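Lantibiotic dehydratase (PDB 5EHK) probably dehydrates serine and threonine residues of the precursor peptide of the lantibiotic NAI-107, using glutamyl-tRNA to activate them before glutamate is eliminated. Local coordinates at residues Arg169-Leu177 / Gly577-Thr585; Leu91-Ser99 / Ala341-Leu349. All coordinates share one frame; numbering follows the deposited sequence.

Interaction 1 of 2, residues Arg169-Leu177 / Gly577-Thr585; sequences RTRADMEWL and GRAANLAHT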
ATOM      1  N   ARG A 169      35.764 -27.793  20.337  1.00 37.70           N
ATOM      2  CA  ARG A 169      34.829 -28.056  21.435  1.00 37.28           C
ATOM      3  C   ARG A 169      33.602 -28.731  20.840  1.00 33.87           C
ATOM      4  O   ARG A 169      33.050 -28.227  19.864  1.00 36.08           O
ATOM      5  CB  ARG A 169      34.352 -26.786  22.111  1.00 37.01           C
ATOM      6  CG  ARG A 169      33.084 -27.044  22.883  1.00 35.09           C
ATOM      7  CD  ARG A 169      32.748 -25.909  23.790  1.00 38.13           C
ATOM      8  NE  ARG A 169      32.240 -24.812  22.980  1.00 38.67           N
ATOM      9  CZ  ARG A 169      32.119 -23.562  23.403  1.00 41.19           C
ATOM     10  NH1 ARG A 169      32.487 -23.230  24.638  1.00 40.86           N
ATOM     11  NH2 ARG A 169      31.651 -22.641  22.576  1.00 40.42           N
ATOM     12  N   THR A 170      33.161 -29.839  21.433  1.00 36.67           N
ATOM     13  CA  THR A 170      32.037 -30.617  20.901  1.00 36.01           C
ATOM     14  C   THR A 170      30.878 -30.742  21.895  1.00 32.34           C
ATOM     15  O   THR A 170      31.071 -31.077  23.059  1.00 36.25           O
ATOM     16  CB  THR A 170      32.499 -32.013  20.452  1.00 38.17           C
ATOM     17  OG1 THR A 170      33.581 -31.859  19.533  1.00 36.63           O
ATOM     18  CG2 THR A 170      31.361 -32.793  19.773  1.00 35.00           C
ATOM     19  N   ARG A 171      29.670 -30.471  21.416  1.00 34.19           N
ATOM     20  CA  ARG A 171      28.487 -30.492  22.263  1.00 36.61           C
ATOM     21  C   ARG A 171      27.329 -31.207  21.605  1.00 32.92           C
ATOM     22  O   ARG A 171      27.299 -31.405  20.389  1.00 32.16           O
ATOM     23  CB  ARG A 171      28.065 -29.075  22.657  1.00 31.72           C
ATOM     24  CG  ARG A 171      28.956 -28.436  23.699  1.00 33.98           C
ATOM     25  CD  ARG A 171      28.701 -26.950  23.804  1.00 32.76           C
ATOM     26  NE  ARG A 171      29.383 -26.377  24.961  1.00 42.66           N
ATOM     27  CZ  ARG A 171      29.390 -25.081  25.262  1.00 40.74           C
ATOM     28  NH1 ARG A 171      28.761 -24.219  24.471  1.00 41.50           N
ATOM     29  NH2 ARG A 171      30.028 -24.647  26.346  1.00 33.99           N
ATOM     30  N   ALA A 172      26.386 -31.612  22.440  1.00 32.65           N
ATOM     31  CA  ALA A 172      25.193 -32.292  21.989  1.00 29.32           C
ATOM     32  C   ALA A 172      24.334 -31.320  21.210  1.00 25.82           C
ATOM     33  O   ALA A 172      24.188 -30.180  21.611  1.00 27.96           O
ATOM     34  CB  ALA A 172      24.434 -32.827  23.189  1.00 31.82           C
ATOM     35  N   ASP A 173      23.799 -31.765  20.078  1.00 31.02           N
ATOM     36  CA  ASP A 173      22.833 -30.985  19.306  1.00 27.66           C
ATOM     37  C   ASP A 173      21.551 -30.861  20.114  1.00 33.87           C
ATOM     38  O   ASP A 173      21.077 -31.856  20.668  1.00 36.68           O
ATOM     39  CB  ASP A 173      22.577 -31.665  17.962  1.00 27.13           C
ATOM     40  CG  ASP A 173      21.316 -31.183  17.272  1.00 34.87           C
ATOM     41  OD1 ASP A 173      21.329 -30.085  16.669  1.00 35.29           O
ATOM     42  OD2 ASP A 173      20.323 -31.940  17.268  1.00 36.13           O
ATOM     43  N   MET A 174      20.999 -29.648  20.200  1.00 31.44           N
ATOM     44  CA  MET A 174      19.838 -29.396  21.064  1.00 31.67           C
ATOM     45  C   MET A 174      18.628 -30.251  20.714  1.00 33.39           C
ATOM     46  O   MET A 174      17.937 -30.750  21.600  1.00 30.16           O
ATOM     47  CB  MET A 174      19.452 -27.921  21.069  1.00 25.55           C
ATOM     48  CG  MET A 174      20.311 -27.077  21.968  1.00 26.14           C
ATOM     49  SD  MET A 174      20.080 -27.572  23.690  1.00 24.41           S
ATOM     50  CE  MET A 174      18.322 -27.344  23.860  1.00 33.35           C
ATOM     51  N   GLU A 175      18.374 -30.405  19.422  1.00 34.31           N
ATOM     52  CA  GLU A 175      17.281 -31.233  18.969  1.00 32.47           C
ATOM     53  C   GLU A 175      17.501 -32.654  19.470  1.00 39.07           C
ATOM     54  O   GLU A 175      16.584 -33.291  19.983  1.00 42.47           O
ATOM     55  CB  GLU A 175      17.187 -31.184  17.447  1.00 37.28           C
ATOM     56  CG  GLU A 175      15.831 -31.567  16.918  1.00 44.33           C
ATOM     57  CD  GLU A 175      15.566 -31.008  15.535  1.00 49.34           C
ATOM     58  OE1 GLU A 175      16.150 -29.955  15.213  1.00 50.28           O
ATOM     59  OE2 GLU A 175      14.753 -31.595  14.784  1.00 57.32           O
ATOM     60  N   TRP A 176      18.738 -33.130  19.352  1.00 40.83           N
ATOM     61  CA  TRP A 176      19.113 -34.457  19.839  1.00 38.19           C
ATOM     62  C   TRP A 176      18.931 -34.567  21.357  1.00 33.79           C
ATOM     63  O   TRP A 176      18.256 -35.470  21.845  1.00 33.71           O
ATOM     64  CB  TRP A 176      20.549 -34.818  19.402  1.00 37.98           C
ATOM     65  CG  TRP A 176      21.027 -36.168  19.888  1.00 42.44           C
ATOM     66  CD1 TRP A 176      20.768 -37.386  19.320  1.00 48.23           C
ATOM     67  CD2 TRP A 176      21.825 -36.432  21.049  1.00 36.31           C
ATOM     68  NE1 TRP A 176      21.362 -38.385  20.052  1.00 48.06           N
ATOM     69  CE2 TRP A 176      22.012 -37.825  21.121  1.00 45.57           C
ATOM     70  CE3 TRP A 176      22.402 -35.625  22.029  1.00 35.54           C
ATOM     71  CZ2 TRP A 176      22.751 -38.426  22.135  1.00 49.87           C
ATOM     72  CZ3 TRP A 176      23.129 -36.223  23.035  1.00 42.09           C
ATOM     73  CH2 TRP A 176      23.304 -37.610  23.079  1.00 45.67           C
ATOM     74  N   LEU A 177      19.540 -33.651  22.099  1.00 29.68           N
ATOM     75  CA  LEU A 177      19.457 -33.682  23.553  1.00 34.03           C
ATOM     76  C   LEU A 177      18.023 -33.600  24.067  1.00 39.66           C
ATOM     77  O   LEU A 177      17.675 -34.243  25.056  1.00 41.03           O
ATOM     78  CB  LEU A 177      20.289 -32.563  24.174  1.00 33.13           C
ATOM     79  CG  LEU A 177      20.228 -32.541  25.700  1.00 31.20           C
ATOM     80  CD1 LEU A 177      20.783 -33.842  26.256  1.00 29.10           C
ATOM     81  CD2 LEU A 177      20.984 -31.331  26.256  1.00 30.40           C
ATOM     82  N   GLY A 577      16.106 -26.193  15.255  1.00 27.40           N
ATOM     83  CA  GLY A 577      17.194 -26.842  15.971  1.00 25.30           C
ATOM     84  C   GLY A 577      18.567 -26.347  15.539  1.00 25.37           C
ATOM     85  O   GLY A 577      19.551 -26.503  16.269  1.00 24.24           O
ATOM     86  N   ARG A 578      18.652 -25.783  14.336  1.00 26.64           N
ATOM     87  CA  ARG A 578      19.900 -25.176  13.889  1.00 28.78           C
ATOM     88  C   ARG A 578      20.232 -23.940  14.734  1.00 26.04           C
ATOM     89  O   ARG A 578      21.330 -23.811  15.268  1.00 25.87           O
ATOM     90  CB  ARG A 578      19.785 -24.730  12.432  1.00 34.41           C
ATOM     91  CG  ARG A 578      21.078 -24.146  11.871  1.00 44.05           C
ATOM     92  CD  ARG A 578      21.302 -24.585  10.426  1.00 63.24           C
ATOM     93  NE  ARG A 578      20.270 -24.057   9.525  1.00 74.10           N
ATOM     94  CZ  ARG A 578      19.882 -24.633   8.386  1.00 75.65           C
ATOM     95  NH1 ARG A 578      20.419 -25.788   8.001  1.00 73.33           N
ATOM     96  NH2 ARG A 578      18.944 -24.057   7.637  1.00 61.04           N
ATOM     97  N   ALA A 579      19.262 -23.044  14.872  1.00 25.93           N
ATOM     98  CA  ALA A 579      19.460 -21.836  15.660  1.00 24.78           C
ATOM     99  C   ALA A 579      19.556 -22.175  17.128  1.00 20.11           C
ATOM    100  O   ALA A 579      20.182 -21.453  17.897  1.00 19.36           O
ATOM    101  CB  ALA A 579      18.367 -20.817  15.406  1.00 22.63           C
ATOM    102  N   ALA A 580      18.921 -23.268  17.523  1.00 18.45           N
ATOM    103  CA  ALA A 580      18.926 -23.625  18.935  1.00 23.77           C
ATOM    104  C   ALA A 580      20.356 -23.949  19.366  1.00 24.77           C
ATOM    105  O   ALA A 580      20.747 -23.674  20.504  1.00 20.60           O
ATOM    106  CB  ALA A 580      17.977 -24.786  19.207  1.00 22.81           C
ATOM    107  N   ASN A 581      21.144 -24.493  18.434  1.00 24.74           N
ATOM    108  CA  ASN A 581      22.561 -24.770  18.694  1.00 25.45           C
ATOM    109  C   ASN A 581      23.405 -23.505  18.787  1.00 25.49           C
ATOM    110  O   ASN A 581      24.553 -23.566  19.212  1.00 29.30           O
ATOM    111  CB  ASN A 581      23.151 -25.652  17.591  1.00 25.22           C
ATOM    112  CG  ASN A 581      22.729 -27.097  17.708  1.00 24.08           C
ATOM    113  OD1 ASN A 581      22.661 -27.646  18.811  1.00 24.50           O
ATOM    114  ND2 ASN A 581      22.414 -27.715  16.575  1.00 16.84           N
ATOM    115  N   LEU A 582      22.836 -22.365  18.407  1.00 21.73           N
ATOM    116  CA  LEU A 582      23.586 -21.109  18.388  1.00 22.22           C
ATOM    117  C   LEU A 582      23.159 -20.145  19.487  1.00 17.07           C
ATOM    118  O   LEU A 582      23.416 -18.950  19.412  1.00 12.28           O
ATOM    119  CB  LEU A 582      23.464 -20.434  17.022  1.00 22.48           C
ATOM    120  CG  LEU A 582      23.779 -21.295  15.797  1.00 24.82           C
ATOM    121  CD1 LEU A 582      23.589 -20.501  14.527  1.00 13.43           C
ATOM    122  CD2 LEU A 582      25.204 -21.840  15.878  1.00 24.05           C
ATOM    123  N   ALA A 583      22.491 -20.675  20.499  1.00 18.91           N
ATOM    124  CA  ALA A 583      21.863 -19.834  21.500  1.00 18.30           C
ATOM    125  C   ALA A 583      22.476 -20.062  22.869  1.00 22.41           C
ATOM    126  O   ALA A 583      21.943 -19.584  23.872  1.00 25.22           O
ATOM    127  CB  ALA A 583      20.349 -20.040  21.528  1.00 14.08           C
ATOM    128  N   HIS A 584      23.572 -20.816  22.914  1.00 23.13           N
ATOM    129  CA  HIS A 584      24.309 -21.027  24.167  1.00 24.41           C
ATOM    130  C   HIS A 584      25.159 -19.812  24.526  1.00 26.10           C
ATOM    131  O   HIS A 584      26.378 -19.853  24.438  1.00 32.95           O
ATOM    132  CB  HIS A 584      25.182 -22.264  24.040  1.00 25.13           C
ATOM    133  CG  HIS A 584      24.400 -23.502  23.757  1.00 25.87           C
ATOM    134  ND1 HIS A 584      23.445 -23.982  24.625  1.00 25.33           N
ATOM    135  CD2 HIS A 584      24.382 -24.323  22.679  1.00 26.69           C
ATOM    136  CE1 HIS A 584      22.892 -25.066  24.106  1.00 31.46           C
ATOM    137  NE2 HIS A 584      23.441 -25.292  22.925  1.00 26.42           N
ATOM    138  N   THR A 585      24.504 -18.742  24.969  1.00 23.99           N
ATOM    139  CA  THR A 585      25.132 -17.443  25.053  1.00 19.40           C
ATOM    140  C   THR A 585      24.829 -16.798  26.381  1.00 17.93           C
ATOM    141  O   THR A 585      23.689 -16.716  26.773  1.00 20.26           O
ATOM    142  CB  THR A 585      24.579 -16.574  23.957  1.00 20.78           C
ATOM    143  OG1 THR A 585      23.180 -16.392  24.178  1.00 23.06           O
ATOM    144  CG2 THR A 585      24.776 -17.253  22.611  1.00 12.79           C
TER
HETATM  145  O   HOH W   1      28.985 -21.336  24.081  1.00 25.14           O
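The backbones of M174 and N581 approach to 5.9 Å between their CA atoms where strand 167-172 gives way to helix 174-185, and those of E175 and G577 to 5.3 Å. The junction illustrates how one side-chain amide can bind both the cap residue and the first N-H of a helix. N581 uses both ends of its amide: ND2 donates to OD1 of D173 at 2.6 Å in a nearly straight bond (169°), while its OD1 accepts from N of M174 at 2.9 Å. The carboxylate oxygen is met on its anti lone pair and lies close to the amide plane, although the two flat groups are turned 60° against each other. D173 is itself the N-cap: its OD2 accepts from N of W176 at 2.9 Å, approached from above the carboxylate plane. Its two oxygens are thus divided between the helix start and N581, which probably fixes the carboxylate's rotation.

Beside this polar pair, M174 CB rests on A580 CB at 3.9 Å. M174 CG lies beside its own backbone N (chi1 -80°), and the bends beyond carry SD to the edge of the H584 ring, 4.8 Å from the centroid, a Met-aromatic contact; P294 of helix 294-306 touches both residues. H584 sits at the centre of an inverse gamma turn, and its carbonyl is bridged to the strand by a water that accepts from R171 NH1 and donates to H584 O. One face of the R171 guanidinium lies against that of R169, which is salt-bridged to D369.

Taken together, this is a strand-to-helix junction with an aspartate N-cap, whose capping residue and first helical N-H are held by an asparagine from a type I turn (A580 to A583).

Interaction 2 of 2, residues Leu91-Ser99 / Ala341-Leu349; sequences LMEAVELAS and AVGQGRREL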
ATOM      1  N   LEU A  91      40.432 -32.571   6.515  1.00 31.52           N
ATOM      2  CA  LEU A  91      39.382 -32.521   5.496  1.00 39.72           C
ATOM      3  C   LEU A  91      38.509 -33.758   5.462  1.00 38.47           C
ATOM      4  O   LEU A  91      37.318 -33.662   5.200  1.00 43.14           O
ATOM      5  CB  LEU A  91      39.954 -32.299   4.091  1.00 41.14           C
ATOM      6  CG  LEU A  91      38.986 -32.509   2.908  1.00 33.60           C
ATOM      7  CD1 LEU A  91      37.839 -31.518   2.932  1.00 32.84           C
ATOM      8  CD2 LEU A  91      39.711 -32.414   1.580  1.00 41.67           C
ATOM      9  N   MET A  92      39.090 -34.930   5.672  1.00 46.11           N
ATOM     10  CA  MET A  92      38.270 -36.135   5.674  1.00 42.16           C
ATOM     11  C   MET A  92      37.481 -36.173   6.955  1.00 34.61           C
ATOM     12  O   MET A  92      36.382 -36.703   6.980  1.00 38.18           O
ATOM     13  CB  MET A  92      39.089 -37.418   5.490  1.00 38.71           C
ATOM     14  CG  MET A  92      39.476 -37.734   4.048  1.00 39.55           C
ATOM     15  SD  MET A  92      38.138 -37.750   2.817  1.00 42.46           S
ATOM     16  CE  MET A  92      38.240 -36.085   2.135  1.00 43.02           C
ATOM     17  N   GLU A  93      38.052 -35.602   8.013  1.00 38.33           N
ATOM     18  CA  GLU A  93      37.375 -35.518   9.310  1.00 40.87           C
ATOM     19  C   GLU A  93      36.243 -34.494   9.256  1.00 40.46           C
ATOM     20  O   GLU A  93      35.161 -34.700   9.815  1.00 37.46           O
ATOM     21  CB  GLU A  93      38.361 -35.145  10.419  1.00 38.71           C
ATOM     22  CG  GLU A  93      37.784 -35.294  11.820  1.00 44.74           C
ATOM     23  CD  GLU A  93      38.776 -34.954  12.927  1.00 48.29           C
ATOM     24  OE1 GLU A  93      39.993 -35.072  12.707  1.00 44.15           O
ATOM     25  OE2 GLU A  93      38.339 -34.564  14.029  1.00 54.66           O
ATOM     26  N   ALA A  94      36.515 -33.379   8.594  1.00 42.74           N
ATOM     27  CA  ALA A  94      35.514 -32.343   8.410  1.00 43.06           C
ATOM     28  C   ALA A  94      34.330 -32.871   7.604  1.00 36.37           C
ATOM     29  O   ALA A  94      33.182 -32.603   7.945  1.00 39.18           O
ATOM     30  CB  ALA A  94      36.128 -31.111   7.729  1.00 40.67           C
ATOM     31  N   VAL A  95      34.607 -33.627   6.548  1.00 31.55           N
ATOM     32  CA  VAL A  95      33.542 -34.132   5.688  1.00 35.73           C
ATOM     33  C   VAL A  95      32.747 -35.249   6.380  1.00 34.16           C
ATOM     34  O   VAL A  95      31.553 -35.403   6.146  1.00 38.88           O
ATOM     35  CB  VAL A  95      34.054 -34.532   4.270  1.00 34.52           C
ATOM     36  CG1 VAL A  95      32.943 -35.163   3.444  1.00 32.51           C
ATOM     37  CG2 VAL A  95      34.581 -33.317   3.539  1.00 29.45           C
ATOM     38  N   GLU A  96      33.402 -36.010   7.248  1.00 33.16           N
ATOM     39  CA  GLU A  96      32.714 -37.019   8.065  1.00 41.30           C
ATOM     40  C   GLU A  96      31.705 -36.375   9.027  1.00 39.40           C
ATOM     41  O   GLU A  96      30.737 -37.006   9.465  1.00 33.70           O
ATOM     42  CB  GLU A  96      33.730 -37.843   8.875  1.00 37.22           C
ATOM     43  CG  GLU A  96      33.787 -39.319   8.489  1.00 39.68           C
ATOM     44  CD  GLU A  96      35.212 -39.839   8.333  1.00 41.39           C
ATOM     45  OE1 GLU A  96      36.101 -39.444   9.125  1.00 33.09           O
ATOM     46  OE2 GLU A  96      35.436 -40.644   7.405  1.00 42.99           O
ATOM     47  N   LEU A  97      31.941 -35.107   9.330  1.00 39.06           N
ATOM     48  CA  LEU A  97      31.123 -34.380  10.270  1.00 37.28           C
ATOM     49  C   LEU A  97      30.004 -33.603   9.574  1.00 37.73           C
ATOM     50  O   LEU A  97      28.863 -33.639  10.021  1.00 40.82           O
ATOM     51  CB  LEU A  97      32.017 -33.426  11.044  1.00 32.94           C
ATOM     52  CG  LEU A  97      31.389 -32.680  12.201  1.00 31.19           C
ATOM     53  CD1 LEU A  97      30.830 -33.674  13.194  1.00 37.48           C
ATOM     54  CD2 LEU A  97      32.446 -31.824  12.842  1.00 39.65           C
ATOM     55  N   ALA A  98      30.318 -32.934   8.467  1.00 34.57           N
ATOM     56  CA  ALA A  98      29.343 -32.084   7.775  1.00 38.05           C
ATOM     57  C   ALA A  98      28.396 -32.877   6.887  1.00 42.74           C
ATOM     58  O   ALA A  98      27.234 -32.509   6.709  1.00 45.52           O
ATOM     59  CB  ALA A  98      30.039 -30.980   6.960  1.00 33.43           C
ATOM     60  N   SER A  99      28.905 -33.952   6.304  1.00 38.81           N
ATOM     61  CA  SER A  99      28.111 -34.738   5.377  1.00 41.55           C
ATOM     62  C   SER A  99      28.518 -36.204   5.471  1.00 44.06           C
ATOM     63  O   SER A  99      29.339 -36.668   4.684  1.00 44.80           O
ATOM     64  CB  SER A  99      28.301 -34.213   3.949  1.00 33.06           C
ATOM     65  OG  SER A  99      27.650 -35.043   3.009  1.00 32.62           O
ATOM     66  N   ALA A 341      43.656 -33.686  18.002  1.00 52.72           N
ATOM     67  CA  ALA A 341      44.047 -32.632  17.070  1.00 46.93           C
ATOM     68  C   ALA A 341      43.293 -32.744  15.741  1.00 44.76           C
ATOM     69  O   ALA A 341      42.493 -33.651  15.543  1.00 46.38           O
ATOM     70  CB  ALA A 341      45.542 -32.674  16.837  1.00 45.26           C
ATOM     71  N   VAL A 342      43.524 -31.786  14.850  1.00 46.64           N
ATOM     72  CA  VAL A 342      42.737 -31.647  13.626  1.00 47.08           C
ATOM     73  C   VAL A 342      43.156 -32.668  12.578  1.00 48.99           C
ATOM     74  O   VAL A 342      44.303 -32.669  12.168  1.00 59.96           O
ATOM     75  CB  VAL A 342      42.946 -30.261  13.037  1.00 53.07           C
ATOM     76  CG1 VAL A 342      41.738 -29.856  12.205  1.00 48.84           C
ATOM     77  CG2 VAL A 342      43.171 -29.268  14.166  1.00 52.79           C
ATOM     78  N   GLY A 343      42.235 -33.516  12.127  1.00 48.07           N
ATOM     79  CA  GLY A 343      42.562 -34.573  11.180  1.00 38.90           C
ATOM     80  C   GLY A 343      42.908 -35.872  11.903  1.00 44.65           C
ATOM     81  O   GLY A 343      42.877 -36.959  11.321  1.00 37.66           O
ATOM     82  N   GLN A 344      43.175 -35.756  13.201  1.00 45.14           N
ATOM     83  CA  GLN A 344      43.691 -36.858  14.016  1.00 49.65           C
ATOM     84  C   GLN A 344      42.656 -37.617  14.855  1.00 50.03           C
ATOM     85  O   GLN A 344      42.932 -38.706  15.350  1.00 51.20           O
ATOM     86  CB  GLN A 344      44.780 -36.330  14.949  1.00 53.96           C
ATOM     87  CG  GLN A 344      45.743 -35.367  14.285  1.00 49.49           C
ATOM     88  CD  GLN A 344      47.089 -36.001  14.012  1.00 62.73           C
ATOM     89  OE1 GLN A 344      48.128 -35.460  14.399  1.00 68.87           O
ATOM     90  NE2 GLN A 344      47.081 -37.158  13.347  1.00 56.61           N
ATOM     91  N   GLY A 345      41.492 -37.027  15.077  1.00 54.94           N
ATOM     92  CA  GLY A 345      40.488 -37.688  15.892  1.00 54.73           C
ATOM     93  C   GLY A 345      39.382 -38.389  15.133  1.00 48.31           C
ATOM     94  O   GLY A 345      38.280 -38.530  15.663  1.00 46.93           O
ATOM     95  N   ARG A 346      39.662 -38.835  13.910  1.00 38.32           N
ATOM     96  CA  ARG A 346      38.640 -39.514  13.122  1.00 39.40           C
ATOM     97  C   ARG A 346      38.125 -40.778  13.805  1.00 45.07           C
ATOM     98  O   ARG A 346      37.008 -41.214  13.540  1.00 42.34           O
ATOM     99  CB  ARG A 346      39.120 -39.843  11.707  1.00 31.52           C
ATOM    100  CG  ARG A 346      39.341 -38.641  10.821  1.00 33.32           C
ATOM    101  CD  ARG A 346      39.884 -39.062   9.473  1.00 33.27           C
ATOM    102  NE  ARG A 346      38.885 -39.743   8.655  1.00 37.91           N
ATOM    103  CZ  ARG A 346      39.106 -40.193   7.419  1.00 41.79           C
ATOM    104  NH1 ARG A 346      40.301 -40.059   6.864  1.00 44.87           N
ATOM    105  NH2 ARG A 346      38.140 -40.797   6.737  1.00 44.02           N
ATOM    106  N   ARG A 347      38.909 -41.356  14.706  1.00 46.24           N
ATOM    107  CA  ARG A 347      38.449 -42.574  15.339  1.00 49.70           C
ATOM    108  C   ARG A 347      37.580 -42.217  16.534  1.00 53.66           C
ATOM    109  O   ARG A 347      36.507 -42.799  16.714  1.00 53.10           O
ATOM    110  CB  ARG A 347      39.605 -43.486  15.754  1.00 61.29           C
ATOM    111  CG  ARG A 347      39.126 -44.814  16.347  1.00 68.81           C
ATOM    112  CD  ARG A 347      40.270 -45.759  16.674  1.00 79.50           C
ATOM    113  NE  ARG A 347      41.182 -45.195  17.666  1.00 82.89           N
ATOM    114  CZ  ARG A 347      40.968 -45.223  18.977  1.00 83.09           C
ATOM    115  NH1 ARG A 347      39.864 -45.782  19.458  1.00 83.01           N
ATOM    116  NH2 ARG A 347      41.855 -44.684  19.807  1.00 81.69           N
ATOM    117  N   GLU A 348      38.020 -41.233  17.319  1.00 53.53           N
ATOM    118  CA  GLU A 348      37.218 -40.714  18.434  1.00 56.27           C
ATOM    119  C   GLU A 348      35.850 -40.156  18.007  1.00 53.45           C
ATOM    120  O   GLU A 348      34.866 -40.278  18.745  1.00 53.12           O
ATOM    121  CB  GLU A 348      37.992 -39.634  19.201  1.00 48.22           C
ATOM    122  CG  GLU A 348      39.061 -40.167  20.126  1.00 56.39           C
ATOM    123  CD  GLU A 348      40.355 -40.514  19.408  1.00 67.89           C
ATOM    124  OE1 GLU A 348      40.429 -40.312  18.169  1.00 68.00           O
ATOM    125  OE2 GLU A 348      41.297 -40.986  20.091  1.00 61.91           O
ATOM    126  N   LEU A 349      35.799 -39.553  16.818  1.00 48.11           N
ATOM    127  CA  LEU A 349      34.578 -38.953  16.285  1.00 46.81           C
ATOM    128  C   LEU A 349      33.525 -40.002  15.918  1.00 48.21           C
ATOM    129  O   LEU A 349      32.346 -39.853  16.263  1.00 44.38           O
ATOM    130  CB  LEU A 349      34.903 -38.056  15.083  1.00 50.38           C
ATOM    131  CG  LEU A 349      33.755 -37.317  14.387  1.00 42.15           C
ATOM    132  CD1 LEU A 349      32.919 -36.554  15.402  1.00 44.12           C
ATOM    133  CD2 LEU A 349      34.313 -36.374  13.349  1.00 40.72           C
TER
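An acidic side chain reaching into a glycine-containing turn just ahead of a helix is the central feature here: E93, on the short helix 92-98, enters the bend of residues 343-345 that leads into helix 346-359. E93 leaves its helix with CG anti to the backbone N (chi1 -169°) and runs out extended, placing OE1 2.8 Å from N of G343 and 3.4 Å from N of G345. OE1 is shared between these two backbone N-H groups, and both bonds are weak, the angle at the first being only 123°. The other oxygen, OE2, is hydrogen-bonded to the hydroxyl of Y337, and this buried carboxylate therefore has partners on both oxygens.

The salt bridge of the contact lies one turn along the helix. R346 presents its guanidinium side-on to E96: NE donates to OE1 and NH2 to OE2, each at 2.8 Å. A bend at chi3 (71°) turns the guanidinium toward the carboxylate, and OE2 lies near the guanidinium plane while OE1 is tilted from it. M92 CB sits over one face of the same group, offset toward its rim, with the two side chains side by side and pointing the same way. The R346 chain also slides past E93, its CG 3.7 Å from CB of that residue.

Apolar contacts complete the joint. L349 CD2 lies 3.9 Å from E93 CG, and L349 CD1 meets L97 CD1 at 4.2 Å, the leucines crossing at about a right angle.

With G345 at the N-cap position of helix 346-359, the contact joins helix 92-98 to the N-terminal end of that helix through a bidentate Arg-Glu salt bridge, a carboxylate on turn N-H groups and a leucine pair.

Interactions 1 and 2 do not touch: their centres are 19 Å apart and their nearest atoms about 6 Å apart. What joins them is shared scaffolding. Y337 of helix 318-339 is hydrogen-bonded to E93 in interaction 2 and packs on T170, on the strand of interaction 1. Helix 346-359, which starts within interaction 2, supplies the T356 carbonyl that accepts from W176 NE1, beside the helix start of interaction 1. L366 and V368 of strand 366-379 both touch T170, and they also meet L349 and L97, respectively. All four segments belong to the N-terminal lantibiotic dehydratase family region, probably its glutamylation part.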